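Local coordinates for amidohydrolase (Pseudomonas aeruginosa, PDB 2I5G), which probably acts as a metal-dependent dipeptidase of the M19 (membrane dipeptidase) family, built on a TIM-barrel fold, at residues 4-9 with 306-311; 11-16 with 314-319; 42-47 with 118-123; 155-160 with 176-181. The protein carries 2 engineered substitutions. All blocks are in the same frame, centred on the assembly; numbering follows the deposited sequence.

Interaction 1: 4-9 with 306-311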
loop_
_atom_site.group_PDB
_atom_site.type_symbol
_atom_site.label_atom_id
_atom_site.label_comp_id
_atom_site.label_asym_id
_atom_site.label_seq_id
_atom_site.Cartn_x
_atom_site.Cartn_y
_atom_site.Cartn_z
ATOM N N ALA A 4 -43.068 9.012 17.114
ATOM C CA ALA A 4 -43.263 9.687 15.840
ATOM C C ALA A 4 -42.934 11.137 16.137
ATOM O O ALA A 4 -42.242 11.805 15.374
ATOM C CB ALA A 4 -44.696 9.565 15.387
ATOM N N GLU A 5 -43.442 11.614 17.266
ATOM C CA GLU A 5 -43.177 12.972 17.699
ATOM C C GLU A 5 -41.733 13.000 18.194
ATOM O O GLU A 5 -41.048 14.016 18.088
ATOM C CB GLU A 5 -44.116 13.364 18.840
ATOM C CG GLU A 5 -45.582 13.334 18.480
ATOM C CD GLU A 5 -46.477 13.660 19.664
ATOM O OE1 GLU A 5 -46.449 12.901 20.659
ATOM O OE2 GLU A 5 -47.204 14.674 19.599
ATOM N N LEU A 6 -41.280 11.871 18.734
ATOM C CA LEU A 6 -39.921 11.765 19.247
ATOM C C LEU A 6 -38.941 11.819 18.077
ATOM O O LEU A 6 -38.065 12.676 18.026
ATOM C CB LEU A 6 -39.743 10.452 20.003
ATOM C CG LEU A 6 -38.644 10.424 21.066
ATOM C CD1 LEU A 6 -38.340 8.986 21.424
ATOM C CD2 LEU A 6 -37.389 11.099 20.563
ATOM N N HIS A 7 -39.096 10.889 17.143
ATOM C CA HIS A 7 -38.242 10.830 15.970
ATOM C C HIS A 7 -38.228 12.221 15.325
ATOM O O HIS A 7 -37.172 12.743 14.967
ATOM C CB HIS A 7 -38.801 9.792 14.986
ATOM C CG HIS A 7 -37.890 9.475 13.841
ATOM N ND1 HIS A 7 -36.857 8.566 13.940
ATOM C CD2 HIS A 7 -37.859 9.940 12.569
ATOM C CE1 HIS A 7 -36.232 8.485 12.779
ATOM N NE2 HIS A 7 -36.820 9.307 11.929
ATOM N N ALA A 8 -39.408 12.822 15.199
ATOM C CA ALA A 8 -39.538 14.139 14.586
ATOM C C ALA A 8 -38.797 15.220 15.357
ATOM O O ALA A 8 -38.089 16.031 14.769
ATOM C CB ALA A 8 -41.011 14.512 14.456
ATOM N N ASP A 9 -38.972 15.233 16.672
ATOM C CA ASP A 9 -38.323 16.218 17.526
ATOM C C ASP A 9 -36.929 15.728 17.910
ATOM O O ASP A 9 -36.447 16.004 19.011
ATOM C CB ASP A 9 -39.156 16.437 18.795
ATOM C CG ASP A 9 -38.656 17.607 19.638
ATOM O OD1 ASP A 9 -38.815 18.769 19.203
ATOM O OD2 ASP A 9 -38.102 17.367 20.734
ATOM N N VAL A 306 -32.240 7.780 26.365
ATOM C CA VAL A 306 -31.253 6.906 25.751
ATOM C C VAL A 306 -31.520 6.855 24.251
ATOM O O VAL A 306 -30.596 6.902 23.449
ATOM C CB VAL A 306 -31.314 5.471 26.328
ATOM C CG1 VAL A 306 -30.270 4.589 25.637
ATOM C CG2 VAL A 306 -31.066 5.495 27.831
ATOM N N VAL A 307 -32.788 6.755 23.872
ATOM C CA VAL A 307 -33.143 6.713 22.458
ATOM C C VAL A 307 -32.574 7.926 21.714
ATOM O O VAL A 307 -31.970 7.769 20.655
ATOM C CB VAL A 307 -34.679 6.677 22.261
ATOM C CG1 VAL A 307 -35.015 6.704 20.773
ATOM C CG2 VAL A 307 -35.259 5.428 22.914
ATOM N N ARG A 308 -32.761 9.128 22.258
ATOM C CA ARG A 308 -32.238 10.331 21.610
ATOM C C ARG A 308 -30.763 10.073 21.320
ATOM O O ARG A 308 -30.249 10.414 20.251
ATOM C CB ARG A 308 -32.326 11.553 22.531
ATOM C CG ARG A 308 -33.529 11.621 23.454
ATOM C CD ARG A 308 -34.740 12.285 22.824
ATOM N NE ARG A 308 -34.427 13.589 22.251
ATOM C CZ ARG A 308 -35.337 14.507 21.940
ATOM N NH1 ARG A 308 -36.626 14.279 22.156
ATOM N NH2 ARG A 308 -34.958 15.649 21.384
ATOM N N LYS A 309 -30.089 9.470 22.295
ATOM C CA LYS A 309 -28.666 9.160 22.190
ATOM C C LYS A 309 -28.369 8.300 20.976
ATOM O O LYS A 309 -27.722 8.741 20.030
ATOM C CB LYS A 309 -28.181 8.401 23.427
ATOM C CG LYS A 309 -28.556 9.010 24.755
ATOM C CD LYS A 309 -27.910 10.357 24.939
ATOM C CE LYS A 309 -27.789 10.673 26.415
ATOM N NZ LYS A 309 -27.045 9.595 27.130
ATOM N N VAL A 310 -28.850 7.063 21.022
ATOM C CA VAL A 310 -28.620 6.103 19.959
ATOM C C VAL A 310 -29.042 6.586 18.582
ATOM O O VAL A 310 -28.421 6.226 17.588
ATOM C CB VAL A 310 -29.332 4.771 20.258
ATOM C CG1 VAL A 310 -29.004 3.758 19.179
ATOM C CG2 VAL A 310 -28.898 4.247 21.620
HETATM N N MSE A 311 -30.079 7.408 18.507
HETATM C CA MSE A 311 -30.519 7.871 17.199
HETATM C C MSE A 311 -29.675 8.986 16.594
HETATM O O MSE A 311 -29.723 9.203 15.380
HETATM C CB MSE A 311 -31.997 8.287 17.237
HETATM C CG MSE A 311 -32.964 7.127 17.472
HETATM SE SE MSE A 311 -32.644 5.581 16.322
HETATM C CE MSE A 311 -33.144 6.337 14.615
#
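With chi1 at -155°, Leu6 throws CG away from its own backbone N, so that both methyls leave the short helix 5-8 and meet Val307 and Arg308 of helix 304-323. The contact packs the N-terminal helix of this TIM-barrel protein against its last one. Each leucine branch has its own neighbour: Leu6 CD1 rests 4.1 Å from Val307 CG1, whereas Leu6 CD2 lies 3.6 Å from Arg308 NH1 and also brushes the arginine CD. A branched apolar side chain suits this place, because its two methyls can meet a valine and the bent arginine chain at once. Bends at chi2 and chi3 fold the Arg308 chain and bring its guanidinium to the end of helix 5-8, where Asp9 is the first residue to leave helical geometry. Arg308 NH2 comes to 2.8 Å from Asp9 O, and it also forms a long salt bridge of 3.6 Å with Asp9 OD2. This oxygen approaches the guanidinium edge in its plane, but the carboxylate is turned 69° against that plane, so the two groups do not pair flat. Weak, long ion pairs join Arg308 to Glu304 and Glu313. Deeper in, hydrogen bonds from His7 NE2 to Gly32 O and between His7 ND1 and Thr294 OG1 fix the imidazole, while CE of selenomethionine Met311 sits 4.2 Å from His7 CE1, near the ring plane.

Interaction 2: 11-16 with 314-319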
loop_
_atom_site.group_PDB
_atom_site.type_symbol
_atom_site.label_atom_id
_atom_site.label_comp_id
_atom_site.label_asym_id
_atom_site.label_seq_id
_atom_site.Cartn_x
_atom_site.Cartn_y
_atom_site.Cartn_z
ATOM N N ILE A 11 -32.652 14.561 16.609
ATOM C CA ILE A 11 -31.537 14.609 15.676
ATOM C C ILE A 11 -31.229 13.173 15.297
ATOM O O ILE A 11 -30.731 12.408 16.119
ATOM C CB ILE A 11 -30.276 15.195 16.329
ATOM C CG1 ILE A 11 -30.539 16.629 16.779
ATOM C CG2 ILE A 11 -29.108 15.137 15.349
ATOM C CD1 ILE A 11 -30.915 17.548 15.646
ATOM N N VAL A 12 -31.545 12.790 14.067
ATOM C CA VAL A 12 -31.258 11.430 13.645
ATOM C C VAL A 12 -30.076 11.472 12.692
ATOM O O VAL A 12 -30.034 12.279 11.760
ATOM C CB VAL A 12 -32.503 10.746 12.985
ATOM C CG1 VAL A 12 -33.686 11.706 12.964
ATOM C CG2 VAL A 12 -32.168 10.246 11.589
ATOM N N ILE A 13 -29.103 10.610 12.953
ATOM C CA ILE A 13 -27.896 10.547 12.148
ATOM C C ILE A 13 -27.564 9.110 11.815
ATOM O O ILE A 13 -27.818 8.213 12.616
ATOM C CB ILE A 13 -26.714 11.183 12.904
ATOM C CG1 ILE A 13 -26.948 12.694 13.024
ATOM C CG2 ILE A 13 -25.401 10.867 12.198
ATOM C CD1 ILE A 13 -25.857 13.443 13.749
ATOM N N ASP A 14 -27.003 8.893 10.629
ATOM C CA ASP A 14 -26.634 7.551 10.202
ATOM C C ASP A 14 -25.149 7.496 9.919
ATOM O O ASP A 14 -24.643 8.225 9.072
ATOM C CB ASP A 14 -27.419 7.146 8.956
ATOM C CG ASP A 14 -27.186 5.697 8.567
ATOM O OD1 ASP A 14 -27.950 5.185 7.719
ATOM O OD2 ASP A 14 -26.240 5.074 9.105
ATOM N N GLY A 15 -24.461 6.616 10.635
ATOM C CA GLY A 15 -23.024 6.472 10.488
ATOM C C GLY A 15 -22.501 6.017 9.136
ATOM O O GLY A 15 -21.323 6.218 8.842
ATOM N N LEU A 16 -23.344 5.397 8.317
ATOM C CA LEU A 16 -22.884 4.954 7.013
ATOM C C LEU A 16 -23.960 4.666 5.981
ATOM O O LEU A 16 -24.891 3.891 6.219
ATOM C CB LEU A 16 -22.019 3.708 7.138
ATOM C CG LEU A 16 -21.206 3.546 5.851
ATOM C CD1 LEU A 16 -19.848 4.204 6.054
ATOM C CD2 LEU A 16 -21.033 2.090 5.500
ATOM N N ASN A 314 -25.479 11.065 20.317
ATOM C CA ASN A 314 -24.153 10.522 20.570
ATOM C C ASN A 314 -23.186 10.782 19.409
ATOM O O ASN A 314 -22.014 11.101 19.627
ATOM C CB ASN A 314 -24.239 9.017 20.858
ATOM C CG ASN A 314 -24.677 8.713 22.293
ATOM O OD1 ASN A 314 -25.060 9.610 23.047
ATOM N ND2 ASN A 314 -24.621 7.439 22.669
ATOM N N TRP A 315 -23.667 10.648 18.178
ATOM C CA TRP A 315 -22.815 10.886 17.025
ATOM C C TRP A 315 -22.350 12.328 17.025
ATOM O O TRP A 315 -21.186 12.620 16.743
ATOM C CB TRP A 315 -23.566 10.608 15.728
ATOM C CG TRP A 315 -23.183 9.324 15.081
ATOM C CD1 TRP A 315 -24.026 8.332 14.667
ATOM C CD2 TRP A 315 -21.857 8.888 14.752
ATOM N NE1 TRP A 315 -23.306 7.305 14.099
ATOM C CE2 TRP A 315 -21.973 7.623 14.139
ATOM C CE3 TRP A 315 -20.582 9.446 14.915
ATOM C CZ2 TRP A 315 -20.858 6.903 13.688
ATOM C CZ3 TRP A 315 -19.475 8.730 14.469
ATOM C CH2 TRP A 315 -19.624 7.471 13.862
ATOM N N VAL A 316 -23.268 13.231 17.347
ATOM C CA VAL A 316 -22.948 14.649 17.369
ATOM C C VAL A 316 -21.855 14.982 18.385
ATOM O O VAL A 316 -20.930 15.734 18.080
ATOM C CB VAL A 316 -24.206 15.496 17.673
ATOM C CG1 VAL A 316 -23.839 16.969 17.722
ATOM C CG2 VAL A 316 -25.263 15.257 16.606
ATOM N N ARG A 317 -21.958 14.413 19.583
ATOM C CA ARG A 317 -20.981 14.657 20.642
ATOM C C ARG A 317 -19.547 14.247 20.290
ATOM O O ARG A 317 -18.596 14.959 20.623
ATOM C CB ARG A 317 -21.417 13.952 21.928
ATOM C CG ARG A 317 -20.403 14.041 23.056
ATOM C CD ARG A 317 -21.050 13.766 24.404
ATOM N NE ARG A 317 -22.057 14.775 24.730
ATOM C CZ ARG A 317 -21.795 16.067 24.917
ATOM N NH1 ARG A 317 -20.552 16.524 24.814
ATOM N NH2 ARG A 317 -22.781 16.908 25.202
ATOM N N VAL A 318 -19.386 13.111 19.618
ATOM C CA VAL A 318 -18.052 12.650 19.246
ATOM C C VAL A 318 -17.489 13.447 18.065
ATOM O O VAL A 318 -16.296 13.753 18.022
ATOM C CB VAL A 318 -18.054 11.151 18.885
ATOM C CG1 VAL A 318 -18.740 10.931 17.550
ATOM C CG2 VAL A 318 -16.636 10.636 18.853
ATOM N N LEU A 319 -18.346 13.779 17.105
ATOM C CA LEU A 319 -17.916 14.556 15.952
ATOM C C LEU A 319 -17.510 15.939 16.422
ATOM O O LEU A 319 -16.625 16.563 15.844
ATOM C CB LEU A 319 -19.041 14.669 14.920
ATOM C CG LEU A 319 -19.269 13.403 14.088
ATOM C CD1 LEU A 319 -20.476 13.568 13.193
ATOM C CD2 LEU A 319 -18.022 13.124 13.262
#
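Ile13 lays both its methyls on helix 304-323: CD1 lies 3.4 Å from Val316 CG2, and CG2 lies 3.8 Å from Trp315 CD1, approaching the indole obliquely. With chi1 at -68° the longer branch points to the valine, leaving CG2 for the tryptophan, a division of labour that suits a beta-branched residue. Ile11 CG2 is a second neighbour of Val316 CG2, at 4.0 Å. Further along the chain, at the corner, Gly15 has no side chain, so its backbone can lie against the indole, with Gly15 CA 3.9 Å from Trp315 CZ2. The indole is positioned by a hydrogen bond from Trp315 NE1 to Ile246 O, and its ring also meets Phe207. Asp14, whose CB leaves the backbone away from the helix, shapes the corner at Gly15: its OD2 accepts Leu16 N at 3.0 Å and 175° from above the carboxylate plane, making an Asx turn, while OD1 is hydrogen-bonded to Thr248 OG1. In the barrel as a whole, strand 13-17 runs parallel to strand 36-40, Ile11 and Ile13 also touch helix 74-82, and the Trp315 ring reaches across to Cys177 of strand 177-181.

Interaction 3: 42-47 with 118-123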
loop_
_atom_site.group_PDB
_atom_site.type_symbol
_atom_site.label_atom_id
_atom_site.label_comp_id
_atom_site.label_asym_id
_atom_site.label_seq_id
_atom_site.Cartn_x
_atom_site.Cartn_y
_atom_site.Cartn_z
ATOM N N SER A 42 -15.868 7.177 -1.614
ATOM C CA SER A 42 -14.633 6.495 -1.980
ATOM C C SER A 42 -14.447 5.185 -1.219
ATOM O O SER A 42 -14.722 5.111 -0.017
ATOM C CB SER A 42 -13.438 7.424 -1.701
ATOM O OG SER A 42 -12.188 6.775 -1.866
ATOM N N VAL A 43 -13.983 4.155 -1.927
ATOM C CA VAL A 43 -13.720 2.852 -1.314
ATOM C C VAL A 43 -12.443 2.210 -1.869
ATOM O O VAL A 43 -11.571 1.809 -1.102
ATOM C CB VAL A 43 -14.950 1.887 -1.448
ATOM C CG1 VAL A 43 -15.691 2.175 -2.701
ATOM C CG2 VAL A 43 -14.508 0.429 -1.416
ATOM N N TRP A 44 -12.318 2.122 -3.189
ATOM C CA TRP A 44 -11.119 1.547 -3.799
ATOM C C TRP A 44 -10.328 2.628 -4.545
ATOM O O TRP A 44 -9.126 2.483 -4.775
ATOM C CB TRP A 44 -11.488 0.432 -4.791
ATOM C CG TRP A 44 -11.946 -0.885 -4.188
ATOM C CD1 TRP A 44 -13.075 -1.582 -4.518
ATOM C CD2 TRP A 44 -11.262 -1.682 -3.207
ATOM N NE1 TRP A 44 -13.136 -2.757 -3.812
ATOM C CE2 TRP A 44 -12.039 -2.847 -3.000
ATOM C CE3 TRP A 44 -10.070 -1.527 -2.483
ATOM C CZ2 TRP A 44 -11.662 -3.851 -2.099
ATOM C CZ3 TRP A 44 -9.695 -2.525 -1.589
ATOM C CH2 TRP A 44 -10.492 -3.674 -1.406
ATOM N N GLU A 45 -11.007 3.715 -4.904
ATOM C CA GLU A 45 -10.404 4.818 -5.657
ATOM C C GLU A 45 -9.193 5.551 -5.070
ATOM O O GLU A 45 -9.051 5.685 -3.856
ATOM C CB GLU A 45 -11.483 5.851 -6.006
ATOM C CG GLU A 45 -12.645 5.909 -5.031
ATOM C CD GLU A 45 -13.809 5.031 -5.452
ATOM O OE1 GLU A 45 -14.421 5.311 -6.505
ATOM O OE2 GLU A 45 -14.114 4.062 -4.730
ATOM N N GLY A 46 -8.326 6.028 -5.961
ATOM C CA GLY A 46 -7.143 6.761 -5.547
ATOM C C GLY A 46 -7.495 8.227 -5.368
ATOM O O GLY A 46 -8.675 8.564 -5.266
ATOM N N PHE A 47 -6.489 9.100 -5.348
ATOM C CA PHE A 47 -6.720 10.538 -5.167
ATOM C C PHE A 47 -7.694 11.162 -6.171
ATOM O O PHE A 47 -8.851 11.420 -5.843
ATOM C CB PHE A 47 -5.393 11.308 -5.220
ATOM C CG PHE A 47 -5.553 12.797 -5.065
ATOM C CD1 PHE A 47 -5.943 13.346 -3.846
ATOM C CD2 PHE A 47 -5.348 13.649 -6.145
ATOM C CE1 PHE A 47 -6.131 14.720 -3.705
ATOM C CE2 PHE A 47 -5.533 15.022 -6.016
ATOM C CZ PHE A 47 -5.926 15.558 -4.791
HETATM N N MSE A 118 -9.545 3.725 7.894
HETATM C CA MSE A 118 -8.123 3.476 7.683
HETATM C C MSE A 118 -7.818 2.530 6.531
HETATM O O MSE A 118 -6.941 2.798 5.715
HETATM C CB MSE A 118 -7.491 2.939 8.967
HETATM C CG MSE A 118 -6.398 3.829 9.530
HETATM SE SE MSE A 118 -6.946 5.681 9.599
HETATM C CE MSE A 118 -8.558 5.423 10.615
ATOM N N CYS A 119 -8.541 1.421 6.461
ATOM C CA CYS A 119 -8.304 0.448 5.410
ATOM C C CYS A 119 -9.619 -0.137 4.941
ATOM O O CYS A 119 -10.669 0.123 5.534
ATOM C CB CYS A 119 -7.420 -0.681 5.938
ATOM S SG CYS A 119 -5.903 -0.133 6.768
ATOM N N TYR A 120 -9.557 -0.935 3.878
ATOM C CA TYR A 120 -10.746 -1.579 3.343
ATOM C C TYR A 120 -10.490 -3.032 2.956
ATOM O O TYR A 120 -10.034 -3.316 1.851
ATOM C CB TYR A 120 -11.274 -0.826 2.121
ATOM C CG TYR A 120 -12.673 -1.260 1.748
ATOM C CD1 TYR A 120 -13.777 -0.830 2.493
ATOM C CD2 TYR A 120 -12.892 -2.156 0.702
ATOM C CE1 TYR A 120 -15.062 -1.285 2.213
ATOM C CE2 TYR A 120 -14.172 -2.622 0.413
ATOM C CZ TYR A 120 -15.254 -2.183 1.173
ATOM O OH TYR A 120 -16.528 -2.651 0.907
ATOM N N ASN A 121 -10.776 -3.942 3.883
ATOM C CA ASN A 121 -10.629 -5.382 3.666
ATOM C C ASN A 121 -9.220 -5.937 3.504
ATOM O O ASN A 121 -8.879 -6.942 4.129
ATOM C CB ASN A 121 -11.457 -5.820 2.453
ATOM C CG ASN A 121 -12.900 -5.376 2.543
ATOM O OD1 ASN A 121 -13.356 -4.898 3.592
ATOM N ND2 ASN A 121 -13.639 -5.535 1.441
ATOM N N THR A 122 -8.406 -5.303 2.665
ATOM C CA THR A 122 -7.049 -5.783 2.417
ATOM C C THR A 122 -5.944 -4.792 2.793
ATOM O O THR A 122 -6.218 -3.695 3.279
ATOM C CB THR A 122 -6.886 -6.173 0.946
ATOM O OG1 THR A 122 -7.425 -5.134 0.124
ATOM C CG2 THR A 122 -7.615 -7.473 0.655
ATOM N N GLN A 123 -4.695 -5.178 2.556
ATOM C CA GLN A 123 -3.561 -4.325 2.900
ATOM C C GLN A 123 -3.522 -2.978 2.175
ATOM O O GLN A 123 -3.725 -2.892 0.965
ATOM C CB GLN A 123 -2.247 -5.077 2.679
ATOM C CG GLN A 123 -1.012 -4.318 3.126
ATOM C CD GLN A 123 0.210 -5.214 3.232
ATOM O OE1 GLN A 123 0.251 -6.130 4.056
ATOM N NE2 GLN A 123 1.213 -4.958 2.394
#
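Val43 N and Trp44 N, from two residues whose side chains both pack on Tyr120, converge on Glu45 OE2. The bonds measure 2.8 Å for Val43 N to Glu45 OE2 and 3.1 Å for Trp44 N to the same oxygen, which they reach on its anti side from opposite faces of the carboxylate. Glutamate suits the site because one oxygen can tie down two successive amides while OE1 is hydrogen-bonded to Asn53 ND2. The loop so fixed presents Val43 and Trp44 to the loop 118-123. Val43 CG2 makes a CH-pi contact over the centre of the Tyr120 ring, 3.6 Å from the centroid and 13° off the normal, while Asn121 OD1 lies over the opposite face. Trp44 meets the same tyrosine in a T-shaped stack: the Tyr120 edge, led by CD2, points at the six-membered ring of the indole, with centroids 5.0 Å apart and planes at 88°. Chi1 of -166° puts the Tyr120 ring beside its carbonyl carbon, where its face meets Val43 and its edge Trp44. At the indole rim, Trp44 CH2 is 3.3 Å from Tyr120 O, and Thr122 OG1 comes to 3.7 Å from Trp44 CH2, near the ring plane. That hydroxyl is hydrogen-bonded to Asp265 OD1, and Trp44 NE1 to Trp261 O. Both segments are loops that follow barrel strands, 36-40 and 113-117, which flank strand 86-92; helix 256-263 packs on the two loops through Trp261 and Leu262, and Gln123 reaches Asn124 of the second subunit.

Interaction 4: 155-160 with 176-181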
loop_
_atom_site.group_PDB
_atom_site.type_symbol
_atom_site.label_atom_id
_atom_site.label_comp_id
_atom_site.label_asym_id
_atom_site.label_seq_id
_atom_site.Cartn_x
_atom_site.Cartn_y
_atom_site.Cartn_z
ATOM N N CYS A 155 -11.077 8.939 12.589
ATOM C CA CYS A 155 -10.572 7.635 12.166
ATOM C C CYS A 155 -11.662 6.579 12.299
ATOM O O CYS A 155 -12.264 6.423 13.365
ATOM C CB CYS A 155 -9.377 7.227 13.025
ATOM S SG CYS A 155 -7.930 8.307 12.901
ATOM N N ASP A 156 -11.909 5.856 11.213
ATOM C CA ASP A 156 -12.926 4.812 11.189
ATOM C C ASP A 156 -12.213 3.472 11.027
ATOM O O ASP A 156 -11.205 3.378 10.313
ATOM C CB ASP A 156 -13.901 5.065 10.031
ATOM C CG ASP A 156 -15.031 4.049 9.977
ATOM O OD1 ASP A 156 -15.572 3.694 11.048
ATOM O OD2 ASP A 156 -15.390 3.619 8.860
ATOM N N LEU A 157 -12.733 2.438 11.692
ATOM C CA LEU A 157 -12.106 1.122 11.654
ATOM C C LEU A 157 -13.030 -0.059 11.400
ATOM O O LEU A 157 -12.637 -1.207 11.616
ATOM C CB LEU A 157 -11.363 0.882 12.964
ATOM C CG LEU A 157 -10.327 1.928 13.377
ATOM C CD1 LEU A 157 -9.999 1.732 14.842
ATOM C CD2 LEU A 157 -9.077 1.827 12.509
ATOM N N SER A 158 -14.245 0.198 10.935
ATOM C CA SER A 158 -15.188 -0.892 10.675
ATOM C C SER A 158 -14.618 -2.035 9.825
ATOM O O SER A 158 -14.806 -3.206 10.148
ATOM C CB SER A 158 -16.460 -0.353 10.006
ATOM O OG SER A 158 -17.193 0.474 10.893
ATOM N N HIS A 159 -13.923 -1.689 8.744
ATOM C CA HIS A 159 -13.359 -2.684 7.832
ATOM C C HIS A 159 -11.874 -2.989 8.078
ATOM O O HIS A 159 -11.266 -3.772 7.344
ATOM C CB HIS A 159 -13.568 -2.224 6.378
ATOM C CG HIS A 159 -15.009 -2.156 5.959
ATOM N ND1 HIS A 159 -15.662 -3.213 5.361
ATOM C CD2 HIS A 159 -15.923 -1.159 6.057
ATOM C CE1 HIS A 159 -16.913 -2.870 5.104
ATOM N NE2 HIS A 159 -17.096 -1.628 5.516
ATOM N N VAL A 160 -11.292 -2.381 9.110
ATOM C CA VAL A 160 -9.886 -2.618 9.424
ATOM C C VAL A 160 -9.720 -3.860 10.312
ATOM O O VAL A 160 -10.571 -4.155 11.152
ATOM C CB VAL A 160 -9.252 -1.396 10.132
ATOM C CG1 VAL A 160 -7.771 -1.653 10.386
ATOM C CG2 VAL A 160 -9.429 -0.149 9.280
ATOM N N VAL A 176 -11.890 7.382 18.054
ATOM C CA VAL A 176 -11.997 6.753 16.742
ATOM C C VAL A 176 -13.324 5.995 16.755
ATOM O O VAL A 176 -14.022 5.979 17.774
ATOM C CB VAL A 176 -10.837 5.784 16.468
ATOM C CG1 VAL A 176 -9.517 6.555 16.453
ATOM C CG2 VAL A 176 -10.815 4.691 17.512
ATOM N N CYS A 177 -13.684 5.359 15.651
ATOM C CA CYS A 177 -14.965 4.672 15.634
ATOM C C CYS A 177 -15.057 3.488 14.694
ATOM O O CYS A 177 -14.196 3.280 13.836
ATOM C CB CYS A 177 -16.058 5.660 15.233
ATOM S SG CYS A 177 -15.890 6.224 13.495
ATOM N N TYR A 178 -16.119 2.713 14.897
ATOM C CA TYR A 178 -16.463 1.580 14.050
ATOM C C TYR A 178 -17.823 2.059 13.553
ATOM O O TYR A 178 -18.860 1.612 14.043
ATOM C CB TYR A 178 -16.654 0.288 14.847
ATOM C CG TYR A 178 -15.389 -0.379 15.343
ATOM C CD1 TYR A 178 -14.273 -0.513 14.518
ATOM C CD2 TYR A 178 -15.325 -0.913 16.631
ATOM C CE1 TYR A 178 -13.121 -1.162 14.964
ATOM C CE2 TYR A 178 -14.183 -1.564 17.086
ATOM C CZ TYR A 178 -13.085 -1.685 16.248
ATOM O OH TYR A 178 -11.957 -2.333 16.698
ATOM N N SER A 179 -17.803 2.999 12.608
ATOM C CA SER A 179 -19.020 3.584 12.049
ATOM C C SER A 179 -20.129 2.582 11.774
ATOM O O SER A 179 -21.301 2.891 11.968
ATOM C CB SER A 179 -18.698 4.350 10.758
ATOM O OG SER A 179 -18.224 3.482 9.744
ATOM N N HIS A 180 -19.764 1.385 11.325
ATOM C CA HIS A 180 -20.762 0.367 11.027
ATOM C C HIS A 180 -20.258 -1.064 11.202
ATOM O O HIS A 180 -19.489 -1.570 10.387
ATOM C CB HIS A 180 -21.304 0.562 9.600
ATOM C CG HIS A 180 -20.264 0.464 8.522
ATOM N ND1 HIS A 180 -19.238 1.375 8.385
ATOM C CD2 HIS A 180 -20.105 -0.431 7.517
ATOM C CE1 HIS A 180 -18.494 1.045 7.343
ATOM N NE2 HIS A 180 -19.000 -0.045 6.798
ATOM N N CYS A 181 -20.699 -1.724 12.268
ATOM C CA CYS A 181 -20.284 -3.099 12.523
ATOM C C CYS A 181 -21.286 -3.838 13.403
ATOM O O CYS A 181 -22.243 -3.258 13.905
ATOM C CB CYS A 181 -18.921 -3.119 13.199
ATOM S SG CYS A 181 -18.989 -2.428 14.853
#
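Ser158 lays its CB over one face of the His180 ring, 3.8 Å from the centroid and displaced toward the rim. Its OG meanwhile accepts His180 N at 2.8 Å with an N-H...O angle of 168°, so one small residue touches the ring and bonds the backbone of the histidine. Chi1 of 60° sets the His180 ring between its own backbone N and carbonyl carbon, within reach of Ser158 and His159. At the ring edge, His159 NE2 and His180 NE2 share a hydrogen bond of 2.8 Å in which either could be the donor; the imidazoles meet rim to rim, with planes 56° apart. The other ring nitrogen, His180 ND1, is hydrogen-bonded to Ser179 OG at 2.7 Å, again with either as possible donor. Asp156 holds Ser179 in turn: its OD1 accepts Ser179 N at 2.8 Å, nearly along the C-O direction, whereas its bonding to Ser179 OG is weak and not settled. Serine and aspartate fit here because short polar side chains can span two backbones only a few ångströms apart. The backbones themselves are bridged at Asp156 and Cys177: Cys177 N donates to Cys155 O at 2.9 Å, and Leu157 N to Cys177 O at 2.7 Å. Apolar contacts accompany the bridge: Leu157 CB with Tyr178 CE1 at 3.4 Å and Cys155 CB beside Val176 CG1. This single bridge is the parallel step of a beta-alpha-beta unit: helix 162-171 joins the two strands and packs on Leu157 and Val176, while strand 154-156 also pairs with 113-117 and strand 177-181 with 207-210.

In the fold
Interactions 1 and 2 share helix 304-323, their centres 12 Å apart, and are stitched together by a probable hydrogen bond from Ile13 N to Met311 O; they join the first strand and helix of the chain to the last helix. Their segments alternate in sequence, and interactions 3 and 4, one after the other, are nested within both loops. Interaction 4 touches interaction 2 through Leu16 and Trp315, and interaction 3 through Met118 and Asn121, linking the six-strand and three-strand parallel sheets around the barrel. Interaction 3 lies about 34 Å from interaction 1, centre to centre, at strand-following loops, where TIM-barrel enzymes usually place the active site.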